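Local coordinates for triosephosphate isomerase (Trichomonas vaginalis, PDB 4O4V), which probably catalyses the interconversion of D-glyceraldehyde 3-phosphate and dihydroxyacetone phosphate in glycolysis and gluconeogenesis, working as a homodimeric TIM barrel, at residues E63-K68 / T90-S95; C126-S131 / I163-I168. All coordinates share one frame; numbering follows the deposited sequence.

Contact 1 (E63-K68 / T90-S95); sequences ENVFTK and TILGHS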
ATOM      1  N   GLU A  63      -6.057   6.592   0.686  1.00  6.45           N
ATOM      2  CA  GLU A  63      -7.006   5.572   0.245  1.00  6.77           C
ATOM      3  C   GLU A  63      -7.039   4.345   1.159  1.00  6.72           C
ATOM      4  O   GLU A  63      -7.864   3.445   0.977  1.00  7.33           O
ATOM      5  CB  GLU A  63      -6.723   5.120  -1.189  1.00  6.39           C
ATOM      6  CG  GLU A  63      -7.019   6.215  -2.236  1.00  6.60           C
ATOM      7  CD  GLU A  63      -6.764   5.763  -3.659  1.00  6.79           C
ATOM      8  OE1 GLU A  63      -6.714   4.555  -3.929  1.00  7.76           O
ATOM      9  OE2 GLU A  63      -6.609   6.670  -4.547  1.00  7.30           O
ATOM     10  N   ASN A  64      -6.136   4.320   2.130  1.00  6.61           N
ATOM     11  CA  ASN A  64      -5.964   3.226   3.085  1.00  7.23           C
ATOM     12  C   ASN A  64      -4.898   3.666   4.084  1.00  7.25           C
ATOM     13  O   ASN A  64      -4.103   4.556   3.771  1.00  7.71           O
ATOM     14  CB  ASN A  64      -5.502   1.949   2.369  1.00  7.55           C
ATOM     15  CG  ASN A  64      -5.397   0.760   3.281  1.00  7.95           C
ATOM     16  OD1 ASN A  64      -6.237   0.563   4.135  1.00  8.80           O
ATOM     17  ND2 ASN A  64      -4.339  -0.033   3.092  1.00  9.64           N
ATOM     18  N   VAL A  65      -4.826   2.991   5.225  1.00  7.24           N
ATOM     19  CA  VAL A  65      -3.709   3.118   6.173  1.00  8.20           C
ATOM     20  C   VAL A  65      -3.553   1.781   6.865  1.00  8.20           C
ATOM     21  O   VAL A  65      -4.472   0.952   6.876  1.00  9.78           O
ATOM     22  CB  VAL A  65      -3.937   4.208   7.249  1.00  9.64           C
ATOM     23  CG1 VAL A  65      -4.127   5.562   6.661  1.00 12.96           C
ATOM     24  CG2 VAL A  65      -5.104   3.891   8.152  1.00 11.12           C
ATOM     25  N   PHE A  66      -2.398   1.539   7.470  1.00  8.83           N
ATOM     26  CA  PHE A  66      -2.200   0.333   8.265  1.00  8.45           C
ATOM     27  C   PHE A  66      -2.672   0.548   9.721  1.00  8.34           C
ATOM     28  O   PHE A  66      -3.185   1.593  10.062  1.00  9.57           O
ATOM     29  CB  PHE A  66      -0.718  -0.100   8.154  1.00  8.84           C
ATOM     30  CG  PHE A  66      -0.436  -1.468   8.681  1.00  9.12           C
ATOM     31  CD1 PHE A  66      -1.060  -2.593   8.175  1.00  9.99           C
ATOM     32  CD2 PHE A  66       0.486  -1.646   9.713  1.00  9.33           C
ATOM     33  CE1 PHE A  66      -0.786  -3.839   8.673  1.00 10.29           C
ATOM     34  CE2 PHE A  66       0.745  -2.890  10.205  1.00  9.99           C
ATOM     35  CZ  PHE A  66       0.123  -3.976   9.710  1.00 10.56           C
ATOM     36  N   THR A  67      -2.542  -0.477  10.564  1.00  9.85           N
ATOM     37  CA  THR A  67      -3.057  -0.471  11.940  1.00  9.48           C
ATOM     38  C   THR A  67      -2.064  -0.006  12.998  1.00 10.31           C
ATOM     39  O   THR A  67      -2.433   0.128  14.161  1.00 11.73           O
ATOM     40  CB  THR A  67      -3.453  -1.879  12.330  1.00 10.63           C
ATOM     41  OG1 THR A  67      -2.355  -2.725  11.998  1.00 11.50           O
ATOM     42  CG2 THR A  67      -4.734  -2.343  11.621  1.00 11.68           C
ATOM     43  N   LYS A  68      -0.816   0.214  12.624  1.00  9.96           N
ATOM     44  CA  LYS A  68       0.260   0.514  13.562  1.00 10.89           C
ATOM     45  C   LYS A  68       0.969   1.806  13.177  1.00 10.25           C
ATOM     46  O   LYS A  68       0.899   2.207  12.015  1.00 10.42           O
ATOM     47  CB  LYS A  68       1.271  -0.645  13.531  1.00 12.40           C
ATOM     48  CG  LYS A  68       0.687  -2.013  13.881  1.00 15.82           C
ATOM     49  CD  LYS A  68       0.260  -2.137  15.327  1.00 20.80           C
ATOM     50  CE  LYS A  68      -0.171  -3.572  15.624  1.00 27.13           C
ATOM     51  NZ  LYS A  68      -0.577  -3.773  17.036  1.00 35.43           N
ATOM     52  N   THR A  90      -8.484   9.578   5.658  1.00  7.41           N
ATOM     53  CA  THR A  90      -8.290   8.333   4.919  1.00  7.15           C
ATOM     54  C   THR A  90      -9.620   7.659   4.643  1.00  6.97           C
ATOM     55  O   THR A  90     -10.556   7.727   5.453  1.00  7.60           O
ATOM     56  CB  THR A  90      -7.350   7.336   5.647  1.00  8.10           C
ATOM     57  OG1 THR A  90      -7.014   6.250   4.764  1.00  8.48           O
ATOM     58  CG2 THR A  90      -7.914   6.835   6.941  1.00 10.48           C
ATOM     59  N   ILE A  91      -9.689   6.966   3.515  1.00  6.84           N
ATOM     60  CA  ILE A  91     -10.721   5.950   3.261  1.00  6.35           C
ATOM     61  C   ILE A  91     -10.344   4.673   3.977  1.00  6.52           C
ATOM     62  O   ILE A  91      -9.155   4.338   4.047  1.00  7.30           O
ATOM     63  CB  ILE A  91     -10.876   5.703   1.743  1.00  6.53           C
ATOM     64  CG1 ILE A  91     -11.223   7.008   1.009  1.00  7.32           C
ATOM     65  CG2 ILE A  91     -11.914   4.626   1.427  1.00  7.54           C
ATOM     66  CD1 ILE A  91     -11.191   6.902  -0.503  1.00  9.14           C
ATOM     67  N   LEU A  92     -11.341   3.950   4.490  1.00  6.68           N
ATOM     68  CA  LEU A  92     -11.155   2.614   5.060  1.00  6.81           C
ATOM     69  C   LEU A  92     -12.240   1.692   4.576  1.00  7.55           C
ATOM     70  O   LEU A  92     -13.401   2.091   4.476  1.00  7.44           O
ATOM     71  CB  LEU A  92     -11.216   2.663   6.604  1.00  7.37           C
ATOM     72  CG  LEU A  92     -10.079   3.387   7.311  1.00  8.46           C
ATOM     73  CD1 LEU A  92     -10.333   3.386   8.808  1.00  9.99           C
ATOM     74  CD2 LEU A  92      -8.764   2.733   6.988  1.00 10.31           C
ATOM     75  N   GLY A  93     -11.878   0.438   4.346  1.00  6.97           N
ATOM     76  CA  GLY A  93     -12.870  -0.593   4.084  1.00  7.31           C
ATOM     77  C   GLY A  93     -13.539  -0.542   2.725  1.00  6.97           C
ATOM     78  O   GLY A  93     -14.597  -1.133   2.518  1.00  7.40           O
ATOM     79  N   HIS A  94     -12.921   0.121   1.766  1.00  6.95           N
ATOM     80  CA  HIS A  94     -13.454   0.149   0.414  1.00  7.17           C
ATOM     81  C   HIS A  94     -13.655  -1.272  -0.077  1.00  7.02           C
ATOM     82  O   HIS A  94     -12.841  -2.174   0.208  1.00  7.43           O
ATOM     83  CB  HIS A  94     -12.489   0.892  -0.507  1.00  7.07           C
ATOM     84  CG  HIS A  94     -13.089   1.239  -1.812  1.00  7.42           C
ATOM     85  ND1 HIS A  94     -13.180   0.360  -2.861  1.00  8.11           N
ATOM     86  CD2 HIS A  94     -13.694   2.376  -2.206  1.00  8.02           C
ATOM     87  CE1 HIS A  94     -13.846   0.944  -3.836  1.00  7.93           C
ATOM     88  NE2 HIS A  94     -14.134   2.180  -3.472  1.00  8.44           N
ATOM     89  N   SER A  95     -14.726  -1.485  -0.818  1.00  7.43           N
ATOM     90  CA  SER A  95     -15.035  -2.807  -1.359  1.00  7.54           C
ATOM     91  C   SER A  95     -13.848  -3.477  -2.053  1.00  7.61           C
ATOM     92  O   SER A  95     -13.711  -4.697  -1.980  1.00  8.25           O
ATOM     93  CB  SER A  95     -16.230  -2.731  -2.311  1.00  9.40           C
ATOM     94  OG  SER A  95     -15.975  -1.950  -3.457  1.00 11.18           O
TER
HETATM   95  O   HOH W   1     -10.029   1.469   1.842  1.00  8.62           O
HETATM   96  O   HOH W   2      -8.974  -0.177   3.976  1.00  8.77           O
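Val-65 touches Thr-90 and Leu-92 through separate methyl branches, and these methyl contacts form the compact side of a contact between the loop that follows strand 59-62 and the C-terminal end of barrel strand 89-92. The CG1 branch of Val-65 comes within 3.5 Å of Thr-90 OG1 and also packs on the threonine carbons. Its CG2 branch makes an apolar contact with Leu-92 CD2 at 4.0 Å. Beside them the backbones close up: Asn-64 CA lies 3.5 Å from Ile-91 O, with an angle of 136° at the hydrogen, which fits a CA-H...O contact. The same carbonyl accepts the hydroxyl of Thr-90, OG1 to Ile-91 O being 3.0 Å, from a position 37° above the carbonyl plane; the hydroxyl that Val-65 CG1 packs against is thus spent on a bond inside strand 89-92.

Where the chain turns at Gly-93 the packing gives way to water-mediated bonds: two waters bridge the segments. One molecule donates to Glu-63 O (3.1 Å) and accepts from His-94 N. The other donates to Asn-64 OD1 (2.8 Å) and accepts from Gly-93 N. Asn-64 reaches it because its CG is anti to the backbone N (chi1 -176°), and OD1 is also bonded to Lys-111 NZ. The carboxylate of Glu-63 serves the dimer instead, OE1 accepting from Gly-75 N of the second subunit. The polar link between 63-68 and 90-95 is thus carried by two ordered waters joining successive backbone N-H groups of the turn to the loop, whereas the direct contact is mostly van der Waals packing, with the N of Val-65 buried and without a partner.

Contact 2 (C126-S131 / I163-I168); sequences CGEHLS and IAYEPI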
ATOM      1  N   CYS A 126     -18.995   0.454   3.552  1.00  7.21           N
ATOM      2  CA  CYS A 126     -19.724  -0.785   3.774  1.00  7.30           C
ATOM      3  C   CYS A 126     -20.595  -1.051   2.555  1.00  7.16           C
ATOM      4  O   CYS A 126     -20.644  -0.212   1.625  1.00  8.59           O
ATOM      5  CB  CYS A 126     -20.607  -0.612   5.006  1.00  7.84           C
ATOM      6  SG  CYS A 126     -21.958   0.593   4.849  1.00  9.69           S
ATOM      7  N   GLY A 127     -21.232  -2.223   2.502  1.00  7.62           N
ATOM      8  CA  GLY A 127     -22.162  -2.538   1.425  1.00  7.57           C
ATOM      9  C   GLY A 127     -22.234  -4.023   1.158  1.00  8.08           C
ATOM     10  O   GLY A 127     -21.262  -4.750   1.351  1.00  8.36           O
ATOM     11  N   GLU A 128     -23.416  -4.466   0.699  1.00  8.94           N
ATOM     12  CA  GLU A 128     -23.675  -5.882   0.465  1.00  8.53           C
ATOM     13  C   GLU A 128     -23.489  -6.306  -0.984  1.00  9.21           C
ATOM     14  O   GLU A 128     -23.579  -5.515  -1.918  1.00  9.24           O
ATOM     15  CB  GLU A 128     -25.077  -6.258   0.950  1.00  9.29           C
ATOM     16  CG  GLU A 128     -26.206  -6.081  -0.040  1.00  9.64           C
ATOM     17  CD  GLU A 128     -26.668  -4.669  -0.303  1.00  8.95           C
ATOM     18  OE1 GLU A 128     -26.007  -3.681   0.152  1.00 10.18           O
ATOM     19  OE2 GLU A 128     -27.709  -4.517  -0.980  1.00  9.60           O
ATOM     20  N   HIS A 129     -23.254  -7.599  -1.136  1.00  9.08           N
ATOM     21  CA  HIS A 129     -23.073  -8.258  -2.426  1.00  8.66           C
ATOM     22  C   HIS A 129     -24.400  -8.780  -2.955  1.00  8.29           C
ATOM     23  O   HIS A 129     -25.443  -8.751  -2.292  1.00  9.07           O
ATOM     24  CB  HIS A 129     -22.103  -9.420  -2.284  1.00 11.76           C
ATOM     25  CG  HIS A 129     -20.736  -8.991  -1.867  1.00 14.75           C
ATOM     26  ND1 HIS A 129     -20.408  -8.638  -0.580  1.00 22.03           N
ATOM     27  CD2 HIS A 129     -19.605  -8.842  -2.592  1.00 21.27           C
ATOM     28  CE1 HIS A 129     -19.136  -8.267  -0.534  1.00 16.91           C
ATOM     29  NE2 HIS A 129     -18.624  -8.398  -1.738  1.00 20.22           N
ATOM     30  N   LEU A 130     -24.351  -9.274  -4.187  1.00  9.95           N
ATOM     31  CA  LEU A 130     -25.546  -9.686  -4.883  1.00  9.92           C
ATOM     32  C   LEU A 130     -26.354 -10.750  -4.168  1.00  9.43           C
ATOM     33  O   LEU A 130     -27.585 -10.642  -4.140  1.00 10.22           O
ATOM     34  CB  LEU A 130     -25.195 -10.135  -6.300  1.00 13.20           C
ATOM     35  CG  LEU A 130     -26.381 -10.520  -7.186  1.00 15.36           C
ATOM     36  CD1 LEU A 130     -27.286  -9.381  -7.347  1.00 14.04           C
ATOM     37  CD2 LEU A 130     -25.854 -11.005  -8.547  1.00 19.06           C
ATOM     38  N   SER A 131     -25.721 -11.766  -3.583  1.00 10.13           N
ATOM     39  CA  SER A 131     -26.489 -12.806  -2.925  1.00 10.99           C
ATOM     40  C   SER A 131     -27.362 -12.239  -1.818  1.00  9.11           C
ATOM     41  O   SER A 131     -28.519 -12.586  -1.705  1.00  9.61           O
ATOM     42  CB  SER A 131     -25.578 -13.897  -2.317  1.00 18.89           C
ATOM     43  OG  SER A 131     -24.923 -14.626  -3.318  1.00 28.00           O
ATOM     44  N   ILE A 163     -19.596   7.785   6.690  1.00  7.30           N
ATOM     45  CA  ILE A 163     -19.836   6.410   6.235  1.00  6.51           C
ATOM     46  C   ILE A 163     -20.242   6.435   4.779  1.00  7.14           C
ATOM     47  O   ILE A 163     -21.059   7.267   4.398  1.00  8.42           O
ATOM     48  CB  ILE A 163     -20.957   5.763   7.090  1.00  7.94           C
ATOM     49  CG1 ILE A 163     -20.545   5.704   8.564  1.00  9.14           C
ATOM     50  CG2 ILE A 163     -21.301   4.385   6.550  1.00  8.31           C
ATOM     51  CD1 ILE A 163     -21.651   5.321   9.503  1.00  9.97           C
ATOM     52  N   ALA A 164     -19.688   5.552   3.961  1.00  6.83           N
ATOM     53  CA  ALA A 164     -20.074   5.424   2.558  1.00  6.41           C
ATOM     54  C   ALA A 164     -20.712   4.070   2.304  1.00  6.89           C
ATOM     55  O   ALA A 164     -20.140   3.024   2.668  1.00  8.81           O
ATOM     56  CB  ALA A 164     -18.884   5.626   1.648  1.00  7.81           C
ATOM     57  N   TYR A 165     -21.871   4.061   1.675  1.00  7.00           N
ATOM     58  CA  TYR A 165     -22.541   2.843   1.251  1.00  6.59           C
ATOM     59  C   TYR A 165     -22.236   2.528  -0.212  1.00  6.94           C
ATOM     60  O   TYR A 165     -22.527   3.338  -1.114  1.00  7.41           O
ATOM     61  CB  TYR A 165     -24.063   3.009   1.383  1.00  7.87           C
ATOM     62  CG  TYR A 165     -24.804   1.833   0.780  1.00  7.33           C
ATOM     63  CD1 TYR A 165     -24.721   0.574   1.345  1.00  8.56           C
ATOM     64  CD2 TYR A 165     -25.491   1.936  -0.413  1.00  8.39           C
ATOM     65  CE1 TYR A 165     -25.327  -0.532   0.744  1.00  8.71           C
ATOM     66  CE2 TYR A 165     -26.101   0.848  -1.006  1.00  8.34           C
ATOM     67  CZ  TYR A 165     -26.021  -0.385  -0.437  1.00  7.93           C
ATOM     68  OH  TYR A 165     -26.611  -1.457  -1.091  1.00  8.62           O
ATOM     69  N   GLU A 166     -21.713   1.337  -0.446  1.00  6.90           N
ATOM     70  CA  GLU A 166     -21.344   0.847  -1.783  1.00  7.47           C
ATOM     71  C   GLU A 166     -22.287  -0.291  -2.148  1.00  7.41           C
ATOM     72  O   GLU A 166     -22.265  -1.345  -1.511  1.00  7.63           O
ATOM     73  CB  GLU A 166     -19.912   0.307  -1.797  1.00  7.59           C
ATOM     74  CG  GLU A 166     -18.867   1.329  -1.466  1.00 10.75           C
ATOM     75  CD  GLU A 166     -17.493   0.682  -1.629  1.00 11.42           C
ATOM     76  OE1 GLU A 166     -17.037   0.480  -2.817  1.00 14.84           O
ATOM     77  OE2 GLU A 166     -16.969   0.163  -0.642  1.00  9.91           O
ATOM     78  N   PRO A 167     -23.094  -0.118  -3.202  1.00  7.57           N
ATOM     79  CA  PRO A 167     -23.949  -1.206  -3.651  1.00  7.76           C
ATOM     80  C   PRO A 167     -23.114  -2.208  -4.462  1.00  7.25           C
ATOM     81  O   PRO A 167     -23.123  -2.187  -5.703  1.00  8.06           O
ATOM     82  CB  PRO A 167     -24.988  -0.469  -4.498  1.00  8.94           C
ATOM     83  CG  PRO A 167     -24.266   0.666  -5.076  1.00 10.10           C
ATOM     84  CD  PRO A 167     -23.315   1.124  -3.967  1.00  8.49           C
ATOM     85  N   ILE A 168     -22.409  -3.082  -3.794  1.00  7.58           N
ATOM     86  CA  ILE A 168     -21.467  -3.974  -4.454  1.00  8.36           C
ATOM     87  C   ILE A 168     -22.227  -4.908  -5.403  1.00  8.46           C
ATOM     88  O   ILE A 168     -21.702  -5.296  -6.471  1.00 10.17           O
ATOM     89  CB  ILE A 168     -20.612  -4.733  -3.428  1.00  9.64           C
ATOM     90  CG1 ILE A 168     -19.777  -3.760  -2.589  1.00  9.09           C
ATOM     91  CG2 ILE A 168     -19.683  -5.756  -4.142  1.00 13.58           C
ATOM     92  CD1 ILE A 168     -19.106  -4.397  -1.382  1.00 11.45           C
TER
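Tyr-165 OH donates a short 2.6 Å bond to Glu-128 OE1 just beyond the C-terminal ends of two neighbouring parallel strands of the TIM barrel. The hydroxyl meets OE1 on the syn side of the carboxylate, and OE1 lies at the edge of the phenol ring, in its plane; carboxylate and ring are nearly coplanar (28° between planes). Glu-128 CB points away from the partner segment, but a bend at chi2 (-75°) brings the carboxylate back to the phenol. The strands pair through one parallel bridge, Cys-126 with Tyr-165: Cys-126 N donates to Ala-164 O at 2.9 Å, and Cys-126 O accepts from Glu-166 N at 2.8 Å. Gly-127 extends the approach, its CA lying 3.2 Å from Glu-166 O in a CA-H...O contact. Farther along, the His-129 imidazole runs side by side with Ile-168: CG2 sits 3.5 Å from His-129 CD2, while CD1 lies over one ring face, 4.3 Å from its centroid and 26° off the normal.

A second shell fixes these groups. Arg-133 forms a salt bridge with Glu-128 OE2, and Trp-169 NE1 is bonded to the Tyr-165 hydroxyl. Gln-145 OE1 accepts from Gly-127 N, and Asp-99 OD2 is hydrogen-bonded to His-129 NE2.

Contacts 1 and 2 have centres 16 Å apart, with strand 121-126 between their strands 89-92 and 161-165 in the same parallel sheet. They meet where the polypeptide leaves strands 89-92 and 161-165: Ser-95 OG lies 2.7 Å from Glu-166 OE1, a probable hydrogen bond, and His-94 CE1 is 3.4 Å from that same oxygen. Ser-95 CB also packs on Ile-168 CD1 at 3.5 Å. In triosephosphate isomerases a histidine and a glutamate in corresponding places are catalytic residues, consistent with such roles for His-94 and Glu-166. Thr-74 of the second subunit packs on His-94. A bound sodium ion lies about 11 Å from the Glu-128 side chain.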